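Long-range contacts in GTN Reductase (Agrobacterium tumefaciens, PDB 4JIC), which probably reduces activated carbon-carbon double bonds and nitrate esters such as glycerol trinitrate, using a bound flavin mononucleotide (FMN) fed by a nicotinamide cofactor: residues G55-Q60 with Q97-G102; V175-A180 with T227-S232. All coordinates share one frame; numbering follows the deposited sequence.

Contact 1: residues G55-Q60 with Q97-G102. With FMN (flavin mononucleotide), chain D.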
ATOM      1  N   GLY A  55       3.545   2.592  -3.723  1.00  4.82           N
ATOM      2  CA  GLY A  55       4.489   2.011  -2.778  1.00  4.53           C
ATOM      3  C   GLY A  55       5.815   2.744  -2.846  1.00  4.93           C
ATOM      4  O   GLY A  55       6.367   2.959  -3.925  1.00  4.75           O
ATOM      5  N   THR A  56       6.342   3.115  -1.684  1.00  4.14           N
ATOM      6  CA  THR A  56       7.608   3.837  -1.632  0.66  3.77           C
ATOM      7  C   THR A  56       8.531   3.175  -0.618  1.00  4.68           C
ATOM      8  O   THR A  56       8.299   3.207   0.585  1.00  5.67           O
ATOM      9  CB  THR A  56       7.407   5.359  -1.365  0.66  5.67           C
ATOM     10  OG1 THR A  56       8.671   6.033  -1.411  0.66  6.43           O
ATOM     11  CG2 THR A  56       6.741   5.613  -0.025  0.66  6.45           C
ATOM     12  N   PRO A  57       9.595   2.546  -1.118  1.00  3.94           N
ATOM     13  CA  PRO A  57      10.407   1.746  -0.195  1.00  3.48           C
ATOM     14  C   PRO A  57      11.191   2.506   0.868  1.00  4.57           C
ATOM     15  O   PRO A  57      11.682   3.623   0.651  1.00  4.80           O
ATOM     16  CB  PRO A  57      11.348   0.988  -1.139  1.00  4.44           C
ATOM     17  CG  PRO A  57      10.514   0.835  -2.403  1.00  4.62           C
ATOM     18  CD  PRO A  57       9.862   2.201  -2.523  1.00  5.03           C
ATOM     19  N   ILE A  58      11.306   1.854   2.023  1.00  5.35           N
ATOM     20  CA  ILE A  58      12.036   2.379   3.170  1.00  5.62           C
ATOM     21  C   ILE A  58      13.553   2.288   2.996  1.00  6.99           C
ATOM     22  O   ILE A  58      14.316   2.910   3.745  1.00  7.31           O
ATOM     23  CB  ILE A  58      11.640   1.612   4.448  1.00  5.01           C
ATOM     24  CG1 ILE A  58      12.022   0.133   4.325  1.00  6.98           C
ATOM     25  CG2 ILE A  58      10.142   1.753   4.719  1.00  5.55           C
ATOM     26  CD1 ILE A  58      11.605  -0.700   5.537  1.00  8.90           C
ATOM     27  N   SER A  59      13.986   1.522   1.998  1.00  6.17           N
ATOM     28  CA  SER A  59      15.400   1.269   1.786  1.00  5.84           C
ATOM     29  C   SER A  59      15.574   0.687   0.394  1.00  5.16           C
ATOM     30  O   SER A  59      14.601   0.252  -0.214  1.00  5.61           O
ATOM     31  CB  SER A  59      15.886   0.239   2.803  1.00  7.14           C
ATOM     32  OG  SER A  59      15.253  -1.007   2.557  1.00  7.36           O
ATOM     33  N   GLN A  60      16.809   0.643  -0.097  1.00  5.46           N
ATOM     34  CA  GLN A  60      17.053   0.029  -1.395  1.00  5.98           C
ATOM     35  C   GLN A  60      16.770  -1.466  -1.312  1.00  6.50           C
ATOM     36  O   GLN A  60      16.250  -2.070  -2.245  1.00  5.18           O
ATOM     37  CB  GLN A  60      18.487   0.277  -1.857  1.00  8.01           C
ATOM     38  CG  GLN A  60      18.730  -0.174  -3.283  1.00  7.92           C
ATOM     39  CD  GLN A  60      20.176  -0.052  -3.680  1.00 11.68           C
ATOM     40  OE1 GLN A  60      20.949   0.681  -3.056  1.00 14.72           O
ATOM     41  NE2 GLN A  60      20.559  -0.775  -4.726  1.00 10.47           N
ATOM     42  N   GLN A  97       2.884   5.303   1.306  1.00  4.07           N
ATOM     43  CA  GLN A  97       2.770   3.861   1.500  1.00  2.96           C
ATOM     44  C   GLN A  97       4.161   3.284   1.653  1.00  4.03           C
ATOM     45  O   GLN A  97       4.836   2.972   0.674  1.00  6.85           O
ATOM     46  CB  GLN A  97       2.060   3.157   0.353  1.00  4.98           C
ATOM     47  CG  GLN A  97       1.741   1.723   0.756  1.00  4.88           C
ATOM     48  CD  GLN A  97       1.237   0.864  -0.369  1.00  3.96           C
ATOM     49  OE1 GLN A  97       1.837   0.805  -1.439  1.00  5.84           O
ATOM     50  NE2 GLN A  97       0.147   0.150  -0.115  1.00  4.31           N
ATOM     51  N   ILE A  98       4.602   3.171   2.893  1.00  3.17           N
ATOM     52  CA  ILE A  98       5.983   2.761   3.131  1.00  4.87           C
ATOM     53  C   ILE A  98       6.132   1.259   2.909  1.00  5.75           C
ATOM     54  O   ILE A  98       5.363   0.459   3.438  1.00  5.58           O
ATOM     55  CB  ILE A  98       6.518   3.255   4.488  1.00  5.63           C
ATOM     56  CG1 ILE A  98       5.720   2.685   5.670  1.00  6.61           C
ATOM     57  CG2 ILE A  98       6.485   4.781   4.526  1.00  6.07           C
ATOM     58  CD1 ILE A  98       6.279   3.119   7.040  1.00  7.23           C
ATOM     59  N   TRP A  99       7.128   0.890   2.110  1.00  3.05           N
ATOM     60  CA  TRP A  99       7.124  -0.414   1.460  1.00  4.00           C
ATOM     61  C   TRP A  99       8.407  -1.184   1.697  1.00  3.62           C
ATOM     62  O   TRP A  99       9.497  -0.608   1.710  1.00  3.63           O
ATOM     63  CB  TRP A  99       6.997  -0.172  -0.038  1.00  4.07           C
ATOM     64  CG  TRP A  99       6.552  -1.308  -0.915  1.00  3.17           C
ATOM     65  CD1 TRP A  99       6.037  -2.532  -0.548  1.00  4.55           C
ATOM     66  CD2 TRP A  99       6.541  -1.279  -2.343  1.00  4.57           C
ATOM     67  NE1 TRP A  99       5.730  -3.265  -1.684  1.00  6.06           N
ATOM     68  CE2 TRP A  99       6.041  -2.516  -2.793  1.00  5.79           C
ATOM     69  CE3 TRP A  99       6.946  -0.329  -3.289  1.00  5.06           C
ATOM     70  CZ2 TRP A  99       5.900  -2.807  -4.150  1.00  6.10           C
ATOM     71  CZ3 TRP A  99       6.809  -0.613  -4.624  1.00  4.38           C
ATOM     72  CH2 TRP A  99       6.293  -1.847  -5.048  1.00  6.62           C
ATOM     73  N   HIS A 100       8.271  -2.495   1.886  1.00  3.09           N
ATOM     74  CA  HIS A 100       9.389  -3.418   1.706  1.00  4.18           C
ATOM     75  C   HIS A 100       8.860  -4.632   0.940  1.00  4.87           C
ATOM     76  O   HIS A 100       7.908  -5.281   1.384  1.00  4.39           O
ATOM     77  CB  HIS A 100       9.975  -3.848   3.050  1.00  3.29           C
ATOM     78  CG  HIS A 100      11.339  -4.462   2.941  1.00  3.95           C
ATOM     79  ND1 HIS A 100      11.603  -5.549   2.134  1.00  3.89           N
ATOM     80  CD2 HIS A 100      12.512  -4.139   3.537  1.00  4.75           C
ATOM     81  CE1 HIS A 100      12.880  -5.875   2.244  1.00  5.62           C
ATOM     82  NE2 HIS A 100      13.453  -5.038   3.092  1.00  4.88           N
ATOM     83  N   VAL A 101       9.469  -4.923  -0.207  1.00  3.52           N
ATOM     84  CA  VAL A 101       8.999  -5.995  -1.087  1.00  3.77           C
ATOM     85  C   VAL A 101       9.384  -7.409  -0.657  1.00  5.14           C
ATOM     86  O   VAL A 101       8.826  -8.369  -1.171  1.00  4.38           O
ATOM     87  CB  VAL A 101       9.500  -5.816  -2.544  1.00  3.28           C
ATOM     88  CG1 VAL A 101       8.945  -4.527  -3.149  1.00  4.69           C
ATOM     89  CG2 VAL A 101      11.032  -5.836  -2.590  1.00  4.03           C
ATOM     90  N   GLY A 102      10.328  -7.545   0.269  1.00  3.41           N
ATOM     91  CA  GLY A 102      10.794  -8.869   0.654  1.00  3.53           C
ATOM     92  C   GLY A 102      11.328  -9.630  -0.546  1.00  3.65           C
ATOM     93  O   GLY A 102      12.143  -9.101  -1.307  1.00  4.04           O
TER
HETATM   94  N1  FMN D 401      -1.385  -1.779  -4.334  1.00  4.63           N
HETATM   95  C2  FMN D 401      -0.547  -1.358  -3.328  1.00  4.59           C
HETATM   96  O2  FMN D 401      -0.810  -1.666  -2.163  1.00  4.83           O
HETATM   97  N3  FMN D 401       0.586  -0.617  -3.625  1.00  4.35           N
HETATM   98  C4  FMN D 401       0.958  -0.371  -4.922  1.00  5.62           C
HETATM   99  O4  FMN D 401       1.986   0.291  -5.144  1.00  5.14           O
HETATM  100  C4A FMN D 401       0.120  -0.819  -5.950  1.00  5.04           C
HETATM  101  N5  FMN D 401       0.465  -0.596  -7.270  1.00  5.81           N
HETATM  102  C5A FMN D 401      -0.512  -0.785  -8.226  1.00  5.38           C
HETATM  103  C6  FMN D 401      -0.275  -0.326  -9.524  1.00  4.84           C
HETATM  104  C7  FMN D 401      -1.229  -0.472 -10.521  1.00  5.49           C
HETATM  105  C7M FMN D 401      -0.965   0.058 -11.905  1.00  6.12           C
HETATM  106  C8  FMN D 401      -2.446  -1.065 -10.207  1.00  5.01           C
HETATM  107  C8M FMN D 401      -3.524  -1.167 -11.257  1.00  6.67           C
HETATM  108  C9  FMN D 401      -2.694  -1.501  -8.906  1.00  4.25           C
HETATM  109  C9A FMN D 401      -1.728  -1.378  -7.909  1.00  4.62           C
HETATM  110  N10 FMN D 401      -1.973  -1.842  -6.620  1.00  4.19           N
HETATM  111  C10 FMN D 401      -1.055  -1.514  -5.644  1.00  3.71           C
HETATM  112  C1' FMN D 401      -3.353  -2.283  -6.217  1.00  3.71           C
HETATM  113  C2' FMN D 401      -4.340  -1.116  -6.135  1.00  5.48           C
HETATM  114  O2' FMN D 401      -4.040  -0.283  -5.025  1.00  4.55           O
HETATM  115  C3' FMN D 401      -5.772  -1.616  -5.966  1.00  6.59           C
HETATM  116  O3' FMN D 401      -5.824  -2.495  -4.858  1.00  4.86           O
HETATM  117  C4' FMN D 401      -6.284  -2.340  -7.209  1.00  5.82           C
HETATM  118  O4' FMN D 401      -6.125  -1.529  -8.349  1.00  7.15           O
HETATM  119  C5' FMN D 401      -7.762  -2.723  -7.103  1.00  6.13           C
HETATM  120  O5' FMN D 401      -8.570  -1.575  -6.919  1.00  5.18           O
HETATM  121  P   FMN D 401      -9.488  -1.023  -8.134  1.00  6.03           P
HETATM  122  O1P FMN D 401      -8.543  -0.787  -9.282  1.00  4.91           O
HETATM  123  O2P FMN D 401     -10.490  -2.101  -8.469  1.00  6.79           O
HETATM  124  O3P FMN D 401     -10.153   0.236  -7.665  1.00  7.08           O

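Contact 2: residues V175-A180 with T227-S232. With FMN (flavin mononucleotide), chain D.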
ATOM      1  N   VAL A 175       1.456   7.754   7.264  1.00  3.91           N
ATOM      2  CA  VAL A 175       1.905   6.674   6.391  1.00  3.77           C
ATOM      3  C   VAL A 175       0.906   5.543   6.395  1.00  6.13           C
ATOM      4  O   VAL A 175       0.159   5.365   7.354  1.00  5.55           O
ATOM      5  CB  VAL A 175       3.265   6.066   6.828  1.00  3.76           C
ATOM      6  CG1 VAL A 175       4.353   7.121   6.858  1.00  3.87           C
ATOM      7  CG2 VAL A 175       3.133   5.385   8.185  1.00  8.14           C
ATOM      8  N   GLU A 176       0.901   4.785   5.306  1.00  5.68           N
ATOM      9  CA  GLU A 176       0.227   3.496   5.250  1.00  4.62           C
ATOM     10  C   GLU A 176       1.300   2.441   5.163  1.00  6.22           C
ATOM     11  O   GLU A 176       2.093   2.425   4.224  1.00  5.31           O
ATOM     12  CB  GLU A 176      -0.671   3.397   4.016  1.00  5.62           C
ATOM     13  CG  GLU A 176      -1.269   2.003   3.800  1.00  5.08           C
ATOM     14  CD  GLU A 176      -2.270   1.976   2.663  1.00  8.73           C
ATOM     15  OE1 GLU A 176      -3.370   2.544   2.820  1.00 10.00           O
ATOM     16  OE2 GLU A 176      -1.951   1.395   1.602  1.00  8.74           O
ATOM     17  N   ILE A 177       1.357   1.572   6.163  1.00  3.46           N
ATOM     18  CA  ILE A 177       2.314   0.483   6.117  1.00  4.69           C
ATOM     19  C   ILE A 177       1.832  -0.516   5.080  1.00  4.17           C
ATOM     20  O   ILE A 177       0.721  -1.021   5.168  1.00  3.38           O
ATOM     21  CB  ILE A 177       2.417  -0.190   7.481  1.00  3.49           C
ATOM     22  CG1 ILE A 177       3.052   0.780   8.480  1.00  3.58           C
ATOM     23  CG2 ILE A 177       3.230  -1.468   7.371  1.00  4.24           C
ATOM     24  CD1 ILE A 177       2.765   0.437   9.946  1.00  3.97           C
ATOM     25  N   HIS A 178       2.659  -0.783   4.077  1.00  4.10           N
ATOM     26  CA  HIS A 178       2.306  -1.790   3.081  1.00  3.91           C
ATOM     27  C   HIS A 178       2.459  -3.195   3.672  1.00  6.08           C
ATOM     28  O   HIS A 178       3.564  -3.720   3.768  1.00  6.56           O
ATOM     29  CB  HIS A 178       3.173  -1.628   1.833  1.00  4.18           C
ATOM     30  CG  HIS A 178       2.605  -2.295   0.623  1.00  4.25           C
ATOM     31  ND1 HIS A 178       1.704  -3.336   0.702  1.00  5.52           N
ATOM     32  CD2 HIS A 178       2.793  -2.055  -0.696  1.00  4.19           C
ATOM     33  CE1 HIS A 178       1.366  -3.712  -0.522  1.00  4.71           C
ATOM     34  NE2 HIS A 178       2.022  -2.957  -1.388  1.00  4.95           N
ATOM     35  N   ALA A 179       1.347  -3.787   4.096  1.00  4.74           N
ATOM     36  CA  ALA A 179       1.386  -5.129   4.664  1.00  5.06           C
ATOM     37  C   ALA A 179       0.539  -6.070   3.825  1.00  5.78           C
ATOM     38  O   ALA A 179      -0.037  -7.039   4.335  1.00  6.52           O
ATOM     39  CB  ALA A 179       0.905  -5.110   6.118  1.00  4.90           C
ATOM     40  N   ALA A 180       0.485  -5.787   2.529  1.00  4.31           N
ATOM     41  CA  ALA A 180      -0.393  -6.516   1.624  1.00  5.70           C
ATOM     42  C   ALA A 180       0.338  -7.075   0.406  1.00  4.77           C
ATOM     43  O   ALA A 180       1.566  -6.949   0.284  1.00  3.95           O
ATOM     44  CB  ALA A 180      -1.536  -5.606   1.170  1.00  8.71           C
ATOM     45  N   THR A 227      -0.673   6.749  11.663  1.00  5.06           N
ATOM     46  CA  THR A 227      -0.252   5.450  11.153  1.00  5.40           C
ATOM     47  C   THR A 227      -1.442   4.600  10.714  1.00  6.31           C
ATOM     48  O   THR A 227      -2.350   4.345  11.500  1.00  5.42           O
ATOM     49  CB  THR A 227       0.545   4.680  12.227  1.00  5.85           C
ATOM     50  OG1 THR A 227       1.707   5.435  12.576  1.00  5.95           O
ATOM     51  CG2 THR A 227       0.980   3.305  11.708  1.00  5.81           C
ATOM     52  N   GLY A 228      -1.418   4.157   9.459  1.00  6.14           N
ATOM     53  CA  GLY A 228      -2.393   3.200   8.967  1.00  5.83           C
ATOM     54  C   GLY A 228      -1.675   1.996   8.388  1.00  4.27           C
ATOM     55  O   GLY A 228      -0.444   1.941   8.369  1.00  4.62           O
ATOM     56  N   ILE A 229      -2.441   1.029   7.895  1.00  4.60           N
ATOM     57  CA  ILE A 229      -1.851  -0.200   7.387  1.00  4.48           C
ATOM     58  C   ILE A 229      -2.769  -0.807   6.336  1.00  5.78           C
ATOM     59  O   ILE A 229      -3.990  -0.715   6.466  1.00  7.30           O
ATOM     60  CB  ILE A 229      -1.571  -1.198   8.545  1.00  4.22           C
ATOM     61  CG1 ILE A 229      -0.920  -2.481   8.036  1.00  4.72           C
ATOM     62  CG2 ILE A 229      -2.848  -1.522   9.322  1.00  5.69           C
ATOM     63  CD1 ILE A 229      -0.363  -3.365   9.186  1.00  6.24           C
ATOM     64  N   ARG A 230      -2.181  -1.390   5.290  1.00  3.47           N
ATOM     65  CA  ARG A 230      -2.962  -2.060   4.254  1.00  3.48           C
ATOM     66  C   ARG A 230      -2.841  -3.571   4.377  1.00  3.82           C
ATOM     67  O   ARG A 230      -1.743  -4.108   4.509  1.00  5.82           O
ATOM     68  CB  ARG A 230      -2.530  -1.644   2.846  1.00  4.78           C
ATOM     69  CG  ARG A 230      -3.598  -2.013   1.813  1.00  4.55           C
ATOM     70  CD  ARG A 230      -3.243  -1.554   0.408  1.00  6.76           C
ATOM     71  NE  ARG A 230      -4.449  -1.182  -0.335  1.00  5.16           N
ATOM     72  CZ  ARG A 230      -4.569  -1.226  -1.659  1.00  5.76           C
ATOM     73  NH1 ARG A 230      -3.572  -1.657  -2.415  1.00  4.74           N
ATOM     74  NH2 ARG A 230      -5.707  -0.843  -2.228  1.00  5.53           N
ATOM     75  N   LEU A 231      -3.984  -4.247   4.331  1.00  3.58           N
ATOM     76  CA  LEU A 231      -4.044  -5.696   4.478  1.00  5.67           C
ATOM     77  C   LEU A 231      -4.818  -6.303   3.320  1.00  6.78           C
ATOM     78  O   LEU A 231      -5.715  -5.668   2.763  1.00  7.03           O
ATOM     79  CB  LEU A 231      -4.751  -6.045   5.781  1.00  3.74           C
ATOM     80  CG  LEU A 231      -4.079  -5.499   7.036  1.00  3.73           C
ATOM     81  CD1 LEU A 231      -5.024  -5.672   8.223  1.00  3.88           C
ATOM     82  CD2 LEU A 231      -2.731  -6.181   7.276  1.00  5.06           C
ATOM     83  N   SER A 232      -4.500  -7.549   2.986  1.00  5.03           N
ATOM     84  CA  SER A 232      -5.134  -8.229   1.856  1.00  5.97           C
ATOM     85  C   SER A 232      -5.228  -9.716   2.156  1.00  5.64           C
ATOM     86  O   SER A 232      -4.378 -10.502   1.732  1.00  6.66           O
ATOM     87  CB  SER A 232      -4.348  -7.968   0.560  1.00  5.63           C
ATOM     88  OG  SER A 232      -2.963  -8.268   0.710  1.00  4.98           O
TER
HETATM   89  N1  FMN D 401      -1.385  -1.779  -4.334  1.00  4.63           N
HETATM   90  C2  FMN D 401      -0.547  -1.358  -3.328  1.00  4.59           C
HETATM   91  O2  FMN D 401      -0.810  -1.666  -2.163  1.00  4.83           O
HETATM   92  N3  FMN D 401       0.586  -0.617  -3.625  1.00  4.35           N
HETATM   93  C4  FMN D 401       0.958  -0.371  -4.922  1.00  5.62           C
HETATM   94  O4  FMN D 401       1.986   0.291  -5.144  1.00  5.14           O
HETATM   95  C4A FMN D 401       0.120  -0.819  -5.950  1.00  5.04           C
HETATM   96  N5  FMN D 401       0.465  -0.596  -7.270  1.00  5.81           N
HETATM   97  C5A FMN D 401      -0.512  -0.785  -8.226  1.00  5.38           C
HETATM   98  C6  FMN D 401      -0.275  -0.326  -9.524  1.00  4.84           C
HETATM   99  C7  FMN D 401      -1.229  -0.472 -10.521  1.00  5.49           C
HETATM  100  C7M FMN D 401      -0.965   0.058 -11.905  1.00  6.12           C
HETATM  101  C8  FMN D 401      -2.446  -1.065 -10.207  1.00  5.01           C
HETATM  102  C8M FMN D 401      -3.524  -1.167 -11.257  1.00  6.67           C
HETATM  103  C9  FMN D 401      -2.694  -1.501  -8.906  1.00  4.25           C
HETATM  104  C9A FMN D 401      -1.728  -1.378  -7.909  1.00  4.62           C
HETATM  105  N10 FMN D 401      -1.973  -1.842  -6.620  1.00  4.19           N
HETATM  106  C10 FMN D 401      -1.055  -1.514  -5.644  1.00  3.71           C
HETATM  107  C1' FMN D 401      -3.353  -2.283  -6.217  1.00  3.71           C
HETATM  108  C2' FMN D 401      -4.340  -1.116  -6.135  1.00  5.48           C
HETATM  109  O2' FMN D 401      -4.040  -0.283  -5.025  1.00  4.55           O
HETATM  110  C3' FMN D 401      -5.772  -1.616  -5.966  1.00  6.59           C
HETATM  111  O3' FMN D 401      -5.824  -2.495  -4.858  1.00  4.86           O
HETATM  112  C4' FMN D 401      -6.284  -2.340  -7.209  1.00  5.82           C
HETATM  113  O4' FMN D 401      -6.125  -1.529  -8.349  1.00  7.15           O
HETATM  114  C5' FMN D 401      -7.762  -2.723  -7.103  1.00  6.13           C
HETATM  115  O5' FMN D 401      -8.570  -1.575  -6.919  1.00  5.18           O
HETATM  116  P   FMN D 401      -9.488  -1.023  -8.134  1.00  6.03           P
HETATM  117  O1P FMN D 401      -8.543  -0.787  -9.282  1.00  4.91           O
HETATM  118  O2P FMN D 401     -10.490  -2.101  -8.469  1.00  6.79           O
HETATM  119  O3P FMN D 401     -10.153   0.236  -7.665  1.00  7.08           O
HETATM  120  O   HOH W   1      -2.143  -8.718   4.119  1.00  6.57           O

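Contact 1: residues G55-Q60 with Q97-G102
Gly55 lies against the indole of Trp99 so closely that its carbonyl carbon C is 3.3 Å from Trp99 CE3, and this flavin end of the contact is the tightly packed one. Having no side chain, Gly55 lets the indole come this close to the backbone. The indole gets there because Trp99 CG is anti to the backbone N (chi1 -162°), and Val101 CG1 of the same segment lies over one of its faces, toward the rim. Beside Gly55, Gln97 reaches the flavin with an extended chain and pairs its amide with the pyrimidine edge: OE1 accepts from FMN N3 at 2.9 Å, while NE2 donates almost straight to FMN O2 (177°). A glutamine, with acceptor and donor side by side, matches this imide edge, and Gly55 N extends the match by donating to FMN O4 at 3.1 Å.

Between the two strands, Thr56 N donates to Gln97 O at 2.8 Å and Thr56 O takes Trp99 N from above the carbonyl plane. Pro57 has no N-H to offer, but its CA-H approaches Trp99 O, which also accepts from Ile58 N at 3.1 Å.

Past Pro57 the packing becomes looser. Ile58 CG2 rests on Ile98 CB at 3.9 Å, and Ile58 CD1 meets the edge of the His100 ring, while the partly exposed Ser59 keeps its OG 4.3 Å from His100 CD2 and accepts there from Gly62 N. His100 ND1 accepts Gly102 N in the ring plane, and its NE2 is bonded to Gln61.

Strands 50-57 and 94-99 are successive parallel strands of a beta-alpha-beta unit closed through helix 74-89; Ile58 and His100 lean on helix 150-169, and Ile98 on strand 174-178.

Contact 2: residues V175-A180 with T227-S232
Arg230 crosses Glu176 at a slant toward the FMN, with its CB 3.3 Å from Glu176 OE2. The guanidinium is the first shell: NH1 donates to FMN O2 at 2.8 Å and to the ribityl O2' at 3.0 Å, and NH2 donates to O3' at 3.1 Å. Arginine suits this post because its spread of N-H groups can serve the ring and the sugar chain together, and its positive charge would be expected to stabilise negative charge near FMN O2 and N1 in the reduced flavin. His178 is the other near neighbour, with NE2 3.2 Å from FMN O2.

Glu176 forms the second shell. Its CG is anti to the backbone N (chi1 173°), which lays the carboxylate along the arginine's aliphatic part; OE2 is 4.1 Å from Arg230 NE and well out of the guanidinium plane, so any attraction is probably one of charge alone, with no N-H directed at the oxygen. OE1 is bonded to His265. His178 ND1 accepts from Ala180 N near the ring plane, which helps to set the turn of the imidazole.

Farther out, the parallel backbones set the register. Ile177 N donates to Gly228 O at 177°, and Ile177 O accepts Arg230 N at 2.9 Å. On the other face Ile177 meets Thr227 and Ile229, while Ala179 CB rests on Ile229 CG1 at 3.7 Å; these small and branched side chains fill the layer outside the barrel, where Val175 and Thr227 pack on helix 209-222. One water links Ala179 O to Ser232 N.

Parallel strands closed into an eight-stranded barrel, helices packed outside it and a ligand at the strands' C-terminal ends mark a TIM barrel, here with the FMN site of the Old Yellow Enzyme family.

Overall arrangement
Contacts 1 and 2 are consecutive pairs of neighbouring strands in one eight-stranded barrel, their centres about 11 Å apart, and strands 94-99 and 174-178 join them. The seam carries a probable backbone hydrogen bond, Ile98 O to His178 N at 3.0 Å, and a probable side-chain one, Gln97 NE2 to Glu176 OE2, also 3.0 Å. Trp99 of contact 1 stacks on the His178 ring of contact 2. Both pairs converge on the flavin: 55-60 with 97-102 reads its pyrimidine edge, whereas 175-180 with 227-232 adds charge at O2 and grips the ribityl chain. FMN O2 is thus shared by the two contacts, and Thr25, Asn305 and Gly307 also bind the cofactor.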